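Local coordinates for L-talarate/galactarate dehydratase (Salmonella typhimurium, PDB 2PP0), which catalyses the magnesium-dependent dehydration of L-talarate and galactarate to 5-keto-4-deoxy-D-glucarate, and also epimerises L-talarate to galactarate, at residues B[38-43]-B[58-63]; B[169-174]-B[195-200]; B[329-334]-B[347-352]. One frame throughout, in Å; residues are numbered along the deposited sequence.

How the contacts relate
Contact 1 lies in the N-terminal capping domain and is only partly buried; contacts 2 and 3 are buried in the barrel domain beside the active site. Contacts 1 and 3 both touch the second subunit. The chemistry follows the place. Contact 1 is held chiefly by strand-to-strand backbone bonds, contact 2 by one backbone bond and the aliphatic part of a catalytic lysine, and contact 3 by aromatic rings, a methionine and a carboxylate. Contacts 2 and 3 are joined by the salt bridge between Lys-195 and Glu-348 and by packing of Phe-171 on Phe-350. Trp-352 of contact 3 meets Leu-38, Leu-40 and Val-60 of contact 1, so the two domains share one apolar seam.

Contact 1: B[38-43]-B[58-63]; sequences LPLATP and TEVAII
The antiparallel sheet of the capping domain, the N-terminal part common to the enolase superfamily, pairs Leu-38 with Val-60 where the last part of strand 28-40 runs beside strand 57-69. The strand axes run at 160° to one another and approach to 4.5 Å. Leu-38 and Val-60 form a hydrogen-bonded pair: Leu-38 N gives an almost straight bond to Val-60 O, and Val-60 N returns one to Leu-38 O, each 2.8 Å long. Glu-59 CA lies 3.0 Å from Leu-38 O, a CA-H...O contact beside the N-H bond. The next pair, Pro-39 with Glu-59, is non-hydrogen-bonded, as suits a proline that has no N-H to offer. A last bond runs from Leu-40 N to Thr-58 O over 3.0 Å. At Ala-41 and Thr-42 the chain turns a corner, and Pro-43 CG comes back to Thr-58 CG2 at 4.3 Å. The second subunit borders the segment from Leu-38 to Thr-42: Ser-4 of that subunit bonds to Ala-41 N, and its Asp-8 to Thr-42 OG1.

One face of the sheet is apolar. Leu-38 and Val-60 lie side by side and point the same way, their CB atoms 4.1 Å apart, and Leu-38 goes on to pack against Trp-352 and Trp-387. Lys-82, a substrate-binding residue, lies close to Val-60, so this face borders the active site. The 14 residues between the segments include Asp-46, Ala-47 and Lys-48, which also bind substrate. Leu-40 turns toward segment 58-63: with CG beside the backbone N (chi1 -64°), its CD1 comes to 4.1 Å from Glu-59 N, while Leu-40 CB rests 3.6 Å from Thr-58 O.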
loop_
_atom_site.group_PDB
_atom_site.type_symbol
_atom_site.label_atom_id
_atom_site.label_comp_id
_atom_site.label_asym_id
_atom_site.label_seq_id
_atom_site.Cartn_x
_atom_site.Cartn_y
_atom_site.Cartn_z
ATOM N N LEU B 38 -22.600 21.845 -8.642
ATOM C CA LEU B 38 -22.254 22.867 -7.673
ATOM C C LEU B 38 -22.093 24.180 -8.431
ATOM O O LEU B 38 -21.173 24.334 -9.234
ATOM C CB LEU B 38 -20.939 22.480 -6.997
ATOM C CG LEU B 38 -20.290 23.435 -6.000
ATOM C CD1 LEU B 38 -21.119 23.465 -4.733
ATOM C CD2 LEU B 38 -18.874 22.966 -5.693
ATOM N N PRO B 39 -22.992 25.143 -8.193
ATOM C CA PRO B 39 -22.914 26.434 -8.882
ATOM C C PRO B 39 -21.903 27.423 -8.309
ATOM O O PRO B 39 -21.700 27.499 -7.096
ATOM C CB PRO B 39 -24.346 26.954 -8.785
ATOM C CG PRO B 39 -24.779 26.443 -7.437
ATOM C CD PRO B 39 -24.260 25.016 -7.449
ATOM N N LEU B 40 -21.269 28.173 -9.205
ATOM C CA LEU B 40 -20.297 29.191 -8.835
ATOM C C LEU B 40 -20.832 30.521 -9.374
ATOM O O LEU B 40 -20.690 30.817 -10.564
ATOM C CB LEU B 40 -18.936 28.891 -9.470
ATOM C CG LEU B 40 -18.193 27.614 -9.067
ATOM C CD1 LEU B 40 -16.962 27.451 -9.950
ATOM C CD2 LEU B 40 -17.795 27.677 -7.598
ATOM N N ALA B 41 -21.453 31.310 -8.500
ATOM C CA ALA B 41 -22.030 32.599 -8.883
ATOM C C ALA B 41 -21.000 33.561 -9.453
ATOM O O ALA B 41 -21.347 34.495 -10.181
ATOM C CB ALA B 41 -22.727 33.237 -7.691
ATOM N N THR B 42 -19.735 33.347 -9.109
ATOM C CA THR B 42 -18.661 34.189 -9.621
ATOM C C THR B 42 -17.815 33.348 -10.574
ATOM O O THR B 42 -17.022 32.515 -10.132
ATOM C CB THR B 42 -17.756 34.709 -8.485
ATOM O OG1 THR B 42 -18.518 35.551 -7.611
ATOM C CG2 THR B 42 -16.589 35.500 -9.053
ATOM N N PRO B 43 -17.982 33.547 -11.897
ATOM C CA PRO B 43 -17.226 32.798 -12.907
ATOM C C PRO B 43 -15.738 32.768 -12.584
ATOM O O PRO B 43 -15.131 33.800 -12.300
ATOM C CB PRO B 43 -17.524 33.556 -14.194
ATOM C CG PRO B 43 -18.939 34.033 -13.964
ATOM C CD PRO B 43 -18.868 34.537 -12.538
ATOM N N THR B 58 -18.217 27.937 -14.356
ATOM C CA THR B 58 -19.412 28.434 -13.683
ATOM C C THR B 58 -20.109 27.407 -12.796
ATOM O O THR B 58 -21.087 27.724 -12.119
ATOM C CB THR B 58 -20.433 28.961 -14.703
ATOM O OG1 THR B 58 -20.813 27.900 -15.590
ATOM C CG2 THR B 58 -19.830 30.106 -15.507
ATOM N N GLU B 59 -19.612 26.178 -12.798
ATOM C CA GLU B 59 -20.199 25.129 -11.971
ATOM C C GLU B 59 -19.258 23.936 -11.935
ATOM O O GLU B 59 -18.330 23.842 -12.741
ATOM C CB GLU B 59 -21.555 24.691 -12.533
ATOM C CG GLU B 59 -21.469 23.985 -13.884
ATOM C CD GLU B 59 -22.808 23.456 -14.359
ATOM O OE1 GLU B 59 -23.811 23.617 -13.627
ATOM O OE2 GLU B 59 -22.860 22.871 -15.463
ATOM N N VAL B 60 -19.491 23.033 -10.988
ATOM C CA VAL B 60 -18.671 21.837 -10.865
ATOM C C VAL B 60 -19.576 20.619 -10.795
ATOM O O VAL B 60 -20.491 20.560 -9.966
ATOM C CB VAL B 60 -17.788 21.875 -9.594
ATOM C CG1 VAL B 60 -16.936 20.605 -9.508
ATOM C CG2 VAL B 60 -16.895 23.097 -9.617
ATOM N N ALA B 61 -19.342 19.659 -11.682
ATOM C CA ALA B 61 -20.124 18.435 -11.686
ATOM C C ALA B 61 -19.581 17.571 -10.552
ATOM O O ALA B 61 -18.369 17.492 -10.353
ATOM C CB ALA B 61 -19.967 17.706 -13.013
ATOM N N ILE B 62 -20.479 16.937 -9.807
ATOM C CA ILE B 62 -20.082 16.078 -8.697
ATOM C C ILE B 62 -20.800 14.746 -8.838
ATOM O O ILE B 62 -22.028 14.704 -8.870
ATOM C CB ILE B 62 -20.476 16.697 -7.327
ATOM C CG1 ILE B 62 -19.786 18.052 -7.131
ATOM C CG2 ILE B 62 -20.109 15.737 -6.198
ATOM C CD1 ILE B 62 -18.276 17.974 -6.973
ATOM N N ILE B 63 -20.047 13.658 -8.942
ATOM C CA ILE B 63 -20.669 12.343 -9.052
ATOM C C ILE B 63 -20.451 11.656 -7.707
ATOM O O ILE B 63 -19.316 11.438 -7.276
ATOM C CB ILE B 63 -20.061 11.496 -10.195
ATOM C CG1 ILE B 63 -20.218 12.223 -11.540
ATOM C CG2 ILE B 63 -20.789 10.158 -10.299
ATOM C CD1 ILE B 63 -19.306 13.435 -11.709
#

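Contact 2: B[169-174]-B[195-200]; sequences GGFLHT and KLKVGQ
Lys-195 meets Gly-170 through its backbone: with no side chain on the glycine, Gly-170 CA can settle 3.8 Å from Lys-195 O at the end of the second barrel strand. The side chain of Lys-195, a substrate-binding residue, heads elsewhere, to salt bridges with Glu-252 and Glu-348. Leu-196 follows, laying CD1 3.6 Å from Gly-170 O.

Lys-197 and Leu-172 bury the most surface. The N-H of Lys-197 points to Gly-170 O across 2.9 Å at an angle of 163°, and a water donates both to that oxygen and to Lys-197 O, bridging the two segments. Lys-197 CG lies 3.2 Å from Gly-170 O. A bend at chi2 (-64°), followed by an extended end, lays the lysine alongside Phe-171. There Lys-197 CE sits over one face of the Phe-171 ring in a CH-pi contact, 4.1 Å from the centroid and displaced toward the rim. Leu-172 packs on the start of the same residue, its CG 4.0 Å from Lys-197 CB and its CD2 3.7 Å from Lys-197 O. Beyond the strand, Leu-172 CD1 packs 4.1 Å from Val-198 O, and Gln-200 CB touches the same methyl.

Lys-195 and Lys-197 make up the K-x-K motif of this branch of the superfamily, and Lys-197 is the proton acceptor. Beyond its methylene chain, NZ forms a salt bridge with the magnesium ligand Asp-226 and a hydrogen bond to a bound glycerol. The backbone bond and the packing on Phe-171 probably steer the lysine, so that NZ reaches the polar site.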
loop_
_atom_site.group_PDB
_atom_site.type_symbol
_atom_site.label_atom_id
_atom_site.label_comp_id
_atom_site.label_asym_id
_atom_site.label_seq_id
_atom_site.Cartn_x
_atom_site.Cartn_y
_atom_site.Cartn_z
ATOM N N GLY B 169 -8.719 32.476 -3.619
ATOM C CA GLY B 169 -8.547 33.917 -3.697
ATOM C C GLY B 169 -7.404 34.436 -4.550
ATOM O O GLY B 169 -7.040 35.611 -4.440
ATOM N N GLY B 170 -6.839 33.588 -5.403
ATOM C CA GLY B 170 -5.735 34.033 -6.236
ATOM C C GLY B 170 -5.923 33.832 -7.729
ATOM O O GLY B 170 -4.939 33.741 -8.464
ATOM N N PHE B 171 -7.173 33.771 -8.180
ATOM C CA PHE B 171 -7.478 33.567 -9.599
ATOM C C PHE B 171 -7.314 34.819 -10.464
ATOM O O PHE B 171 -7.336 35.947 -9.961
ATOM C CB PHE B 171 -8.890 32.994 -9.743
ATOM C CG PHE B 171 -8.961 31.499 -9.549
ATOM C CD1 PHE B 171 -8.764 30.636 -10.623
ATOM C CD2 PHE B 171 -9.226 30.953 -8.292
ATOM C CE1 PHE B 171 -8.834 29.246 -10.454
ATOM C CE2 PHE B 171 -9.297 29.565 -8.109
ATOM C CZ PHE B 171 -9.102 28.711 -9.193
ATOM N N LEU B 172 -7.159 34.602 -11.774
ATOM C CA LEU B 172 -6.940 35.678 -12.745
ATOM C C LEU B 172 -8.100 36.611 -13.103
ATOM O O LEU B 172 -7.891 37.632 -13.758
ATOM C CB LEU B 172 -6.351 35.092 -14.034
ATOM C CG LEU B 172 -4.855 34.772 -13.976
ATOM C CD1 LEU B 172 -4.457 33.932 -15.176
ATOM C CD2 LEU B 172 -4.054 36.074 -13.924
ATOM N N HIS B 173 -9.316 36.272 -12.694
ATOM C CA HIS B 173 -10.461 37.131 -12.985
ATOM C C HIS B 173 -10.633 38.114 -11.827
ATOM O O HIS B 173 -11.509 38.980 -11.847
ATOM C CB HIS B 173 -11.723 36.285 -13.140
ATOM C CG HIS B 173 -12.065 35.489 -11.918
ATOM N ND1 HIS B 173 -12.671 36.044 -10.811
ATOM C CD2 HIS B 173 -11.849 34.186 -11.616
ATOM C CE1 HIS B 173 -12.814 35.118 -9.879
ATOM N NE2 HIS B 173 -12.322 33.982 -10.342
ATOM N N THR B 174 -9.774 37.973 -10.822
ATOM C CA THR B 174 -9.811 38.811 -9.630
ATOM C C THR B 174 -8.820 39.976 -9.708
ATOM O O THR B 174 -7.612 39.768 -9.840
ATOM C CB THR B 174 -9.490 37.964 -8.373
ATOM O OG1 THR B 174 -10.397 36.856 -8.300
ATOM C CG2 THR B 174 -9.617 38.800 -7.108
ATOM N N LYS B 195 -1.419 30.758 -3.023
ATOM C CA LYS B 195 -0.990 30.451 -4.380
ATOM C C LYS B 195 -1.637 31.454 -5.321
ATOM O O LYS B 195 -2.837 31.719 -5.235
ATOM C CB LYS B 195 -1.387 29.031 -4.804
ATOM C CG LYS B 195 -0.921 28.698 -6.223
ATOM C CD LYS B 195 -1.074 27.228 -6.569
ATOM C CE LYS B 195 -2.523 26.826 -6.720
ATOM N NZ LYS B 195 -2.608 25.374 -7.035
ATOM N N LEU B 196 -0.830 32.017 -6.211
ATOM C CA LEU B 196 -1.319 32.994 -7.171
ATOM C C LEU B 196 -1.334 32.393 -8.571
ATOM O O LEU B 196 -0.381 31.726 -8.982
ATOM C CB LEU B 196 -0.420 34.236 -7.161
ATOM C CG LEU B 196 -0.782 35.348 -8.152
ATOM C CD1 LEU B 196 -2.152 35.915 -7.811
ATOM C CD2 LEU B 196 0.283 36.438 -8.108
ATOM N N LYS B 197 -2.425 32.611 -9.293
ATOM C CA LYS B 197 -2.528 32.111 -10.654
ATOM C C LYS B 197 -1.740 33.050 -11.561
ATOM O O LYS B 197 -1.906 34.269 -11.489
ATOM C CB LYS B 197 -3.992 32.071 -11.101
ATOM C CG LYS B 197 -4.855 31.099 -10.318
ATOM C CD LYS B 197 -4.401 29.657 -10.530
ATOM C CE LYS B 197 -5.221 28.679 -9.689
ATOM N NZ LYS B 197 -4.813 27.273 -9.945
ATOM N N VAL B 198 -0.858 32.489 -12.382
ATOM C CA VAL B 198 -0.073 33.281 -13.328
ATOM C C VAL B 198 -0.219 32.617 -14.695
ATOM O O VAL B 198 -1.061 31.736 -14.864
ATOM C CB VAL B 198 1.430 33.342 -12.943
ATOM C CG1 VAL B 198 1.605 34.081 -11.621
ATOM C CG2 VAL B 198 2.012 31.942 -12.854
ATOM N N GLY B 199 0.580 33.040 -15.670
ATOM C CA GLY B 199 0.501 32.435 -16.990
ATOM C C GLY B 199 -0.363 33.144 -18.026
ATOM O O GLY B 199 -0.605 32.599 -19.106
ATOM N N GLN B 200 -0.831 34.348 -17.715
ATOM C CA GLN B 200 -1.656 35.099 -18.662
ATOM C C GLN B 200 -0.755 35.633 -19.778
ATOM O O GLN B 200 0.465 35.704 -19.625
ATOM C CB GLN B 200 -2.359 36.268 -17.963
ATOM C CG GLN B 200 -1.488 37.502 -17.740
ATOM C CD GLN B 200 -2.220 38.608 -16.986
ATOM O OE1 GLN B 200 -2.100 38.735 -15.762
ATOM N NE2 GLN B 200 -2.997 39.403 -17.713
HETATM O O HOH W 1 -4.011 35.698 -10.433
#

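Contact 3: B[329-334]-B[347-352]; sequences FAMEVH and LEHFEW
Phe-329 and Met-331 bury the most surface here, Phe-329 mainly with Phe-350, Trp-352 and the Glu-348 carboxylate, Met-331 along the backbone from Glu-348 to Phe-350 and on Leu-347 and His-349. With CG anti to the backbone N (chi1 -163°), Phe-329 drives the edge of its ring into the face of Phe-350, a T-shaped pair with planes at 89° and centroids 5.1 Å apart. Its CE1 also reaches Trp-352 CE3 at 3.9 Å, completing an aromatic cluster; Lys-82 makes cation-pi contacts with both phenylalanines.

The backbone of Phe-329 is held too. Its N donates to Glu-348 OE1 over 2.8 Å, meeting the carboxylate on the anti side and 29° out of its plane. Glu-348 OE2 turns to Lys-195 and Thr-167, so the substrate-binding carboxylate is tied at both oxygens. A water links Phe-329 O to Glu-348 N.

Met-331, in the first turn of helix 331-339, lies along the strand instead. Its CB contacts Leu-347 CD2 at 4.0 Å, its SD approaches the His-349 ring obliquely, and its CE ends 3.4 Å from Phe-350 O. Leu-347 CD1 packs on His-334, 4.0 Å from its CB.

Phe-329 directly follows the catalytic His-328, and the contact joins the chain after the seventh barrel strand to the eighth, as in the modified (beta/alpha)7-beta barrel of the enolase superfamily.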
loop_
_atom_site.group_PDB
_atom_site.type_symbol
_atom_site.label_atom_id
_atom_site.label_comp_id
_atom_site.label_asym_id
_atom_site.label_seq_id
_atom_site.Cartn_x
_atom_site.Cartn_y
_atom_site.Cartn_z
ATOM N N PHE B 329 -6.997 19.953 -5.247
ATOM C CA PHE B 329 -8.418 20.037 -4.915
ATOM C C PHE B 329 -8.846 19.004 -3.870
ATOM O O PHE B 329 -8.038 18.553 -3.058
ATOM C CB PHE B 329 -9.216 19.854 -6.218
ATOM C CG PHE B 329 -10.655 20.308 -6.153
ATOM C CD1 PHE B 329 -10.994 21.549 -5.621
ATOM C CD2 PHE B 329 -11.663 19.521 -6.705
ATOM C CE1 PHE B 329 -12.319 22.001 -5.647
ATOM C CE2 PHE B 329 -12.986 19.961 -6.738
ATOM C CZ PHE B 329 -13.315 21.205 -6.209
ATOM N N ALA B 330 -10.132 18.661 -3.900
ATOM C CA ALA B 330 -10.756 17.686 -3.005
ATOM C C ALA B 330 -10.058 17.478 -1.655
ATOM O O ALA B 330 -9.688 16.352 -1.317
ATOM C CB ALA B 330 -10.891 16.350 -3.732
ATOM N N MET B 331 -9.898 18.551 -0.881
ATOM C CA MET B 331 -9.238 18.441 0.418
ATOM C C MET B 331 -9.976 17.485 1.354
ATOM O O MET B 331 -9.375 16.908 2.266
ATOM C CB MET B 331 -9.081 19.828 1.075
ATOM C CG MET B 331 -10.364 20.641 1.227
ATOM S SD MET B 331 -10.083 22.284 1.959
ATOM C CE MET B 331 -11.744 22.645 2.537
ATOM N N GLU B 332 -11.269 17.299 1.107
ATOM C CA GLU B 332 -12.088 16.407 1.926
ATOM C C GLU B 332 -11.552 14.980 1.849
ATOM O O GLU B 332 -11.724 14.184 2.776
ATOM C CB GLU B 332 -13.548 16.446 1.461
ATOM C CG GLU B 332 -14.270 17.791 1.678
ATOM C CD GLU B 332 -13.762 18.920 0.785
ATOM O OE1 GLU B 332 -13.106 18.642 -0.246
ATOM O OE2 GLU B 332 -14.036 20.099 1.104
ATOM N N VAL B 333 -10.900 14.661 0.735
ATOM C CA VAL B 333 -10.316 13.340 0.548
ATOM C C VAL B 333 -8.797 13.394 0.702
ATOM O O VAL B 333 -8.199 12.549 1.372
ATOM C CB VAL B 333 -10.636 12.771 -0.852
ATOM C CG1 VAL B 333 -9.922 11.447 -1.043
ATOM C CG2 VAL B 333 -12.148 12.597 -1.016
ATOM N N HIS B 334 -8.173 14.393 0.090
ATOM C CA HIS B 334 -6.723 14.509 0.145
ATOM C C HIS B 334 -6.121 14.811 1.517
ATOM O O HIS B 334 -4.922 14.615 1.717
ATOM C CB HIS B 334 -6.237 15.537 -0.880
ATOM C CG HIS B 334 -6.602 15.195 -2.292
ATOM N ND1 HIS B 334 -6.430 13.933 -2.819
ATOM C CD2 HIS B 334 -7.121 15.949 -3.289
ATOM C CE1 HIS B 334 -6.828 13.924 -4.079
ATOM N NE2 HIS B 334 -7.252 15.135 -4.389
ATOM N N LEU B 347 -1.614 20.894 1.514
ATOM C CA LEU B 347 -3.020 20.670 1.182
ATOM C C LEU B 347 -3.561 21.948 0.544
ATOM O O LEU B 347 -3.286 23.050 1.014
ATOM C CB LEU B 347 -3.833 20.334 2.443
ATOM C CG LEU B 347 -5.269 19.818 2.238
ATOM C CD1 LEU B 347 -5.220 18.438 1.616
ATOM C CD2 LEU B 347 -6.012 19.761 3.572
ATOM N N GLU B 348 -4.338 21.791 -0.520
ATOM C CA GLU B 348 -4.903 22.921 -1.246
ATOM C C GLU B 348 -6.324 23.224 -0.804
ATOM O O GLU B 348 -7.173 22.333 -0.724
ATOM C CB GLU B 348 -4.858 22.624 -2.750
ATOM C CG GLU B 348 -5.592 23.623 -3.626
ATOM C CD GLU B 348 -5.356 23.370 -5.104
ATOM O OE1 GLU B 348 -5.388 22.185 -5.522
ATOM O OE2 GLU B 348 -5.143 24.359 -5.844
ATOM N N HIS B 349 -6.591 24.491 -0.521
ATOM C CA HIS B 349 -7.916 24.877 -0.063
ATOM C C HIS B 349 -8.804 25.632 -1.047
ATOM O O HIS B 349 -8.362 26.558 -1.733
ATOM C CB HIS B 349 -7.798 25.699 1.228
ATOM C CG HIS B 349 -9.077 26.358 1.643
ATOM N ND1 HIS B 349 -9.592 27.458 0.991
ATOM C CD2 HIS B 349 -9.952 26.065 2.634
ATOM C CE1 HIS B 349 -10.730 27.814 1.562
ATOM N NE2 HIS B 349 -10.971 26.984 2.561
ATOM N N PHE B 350 -10.062 25.201 -1.083
ATOM C CA PHE B 350 -11.141 25.785 -1.874
ATOM C C PHE B 350 -12.332 25.657 -0.920
ATOM O O PHE B 350 -12.402 24.698 -0.149
ATOM C CB PHE B 350 -11.469 24.959 -3.124
ATOM C CG PHE B 350 -10.497 25.121 -4.259
ATOM C CD1 PHE B 350 -9.295 24.423 -4.275
ATOM C CD2 PHE B 350 -10.818 25.927 -5.350
ATOM C CE1 PHE B 350 -8.430 24.519 -5.363
ATOM C CE2 PHE B 350 -9.956 26.029 -6.441
ATOM C CZ PHE B 350 -8.762 25.322 -6.446
ATOM N N GLU B 351 -13.265 26.599 -0.966
ATOM C CA GLU B 351 -14.438 26.524 -0.100
ATOM C C GLU B 351 -15.606 25.956 -0.902
ATOM O O GLU B 351 -16.661 25.630 -0.354
ATOM C CB GLU B 351 -14.812 27.919 0.417
ATOM C CG GLU B 351 -15.218 28.902 -0.677
ATOM C CD GLU B 351 -14.051 29.714 -1.219
ATOM O OE1 GLU B 351 -12.976 29.136 -1.482
ATOM O OE2 GLU B 351 -14.218 30.940 -1.391
ATOM N N TRP B 352 -15.392 25.828 -2.205
ATOM C CA TRP B 352 -16.399 25.341 -3.136
ATOM C C TRP B 352 -17.253 24.167 -2.684
ATOM O O TRP B 352 -18.473 24.192 -2.832
ATOM C CB TRP B 352 -15.733 24.975 -4.464
ATOM C CG TRP B 352 -15.043 26.121 -5.143
ATOM C CD1 TRP B 352 -14.951 27.412 -4.700
ATOM C CD2 TRP B 352 -14.341 26.073 -6.388
ATOM N NE1 TRP B 352 -14.230 28.171 -5.593
ATOM C CE2 TRP B 352 -13.844 27.372 -6.639
ATOM C CE3 TRP B 352 -14.083 25.057 -7.318
ATOM C CZ2 TRP B 352 -13.103 27.681 -7.780
ATOM C CZ3 TRP B 352 -13.345 25.363 -8.453
ATOM C CH2 TRP B 352 -12.863 26.667 -8.673
HETATM O O HOH W 2 -5.290 19.424 -1.742
HETATM O O HOH W 3 -14.047 22.811 -0.789
#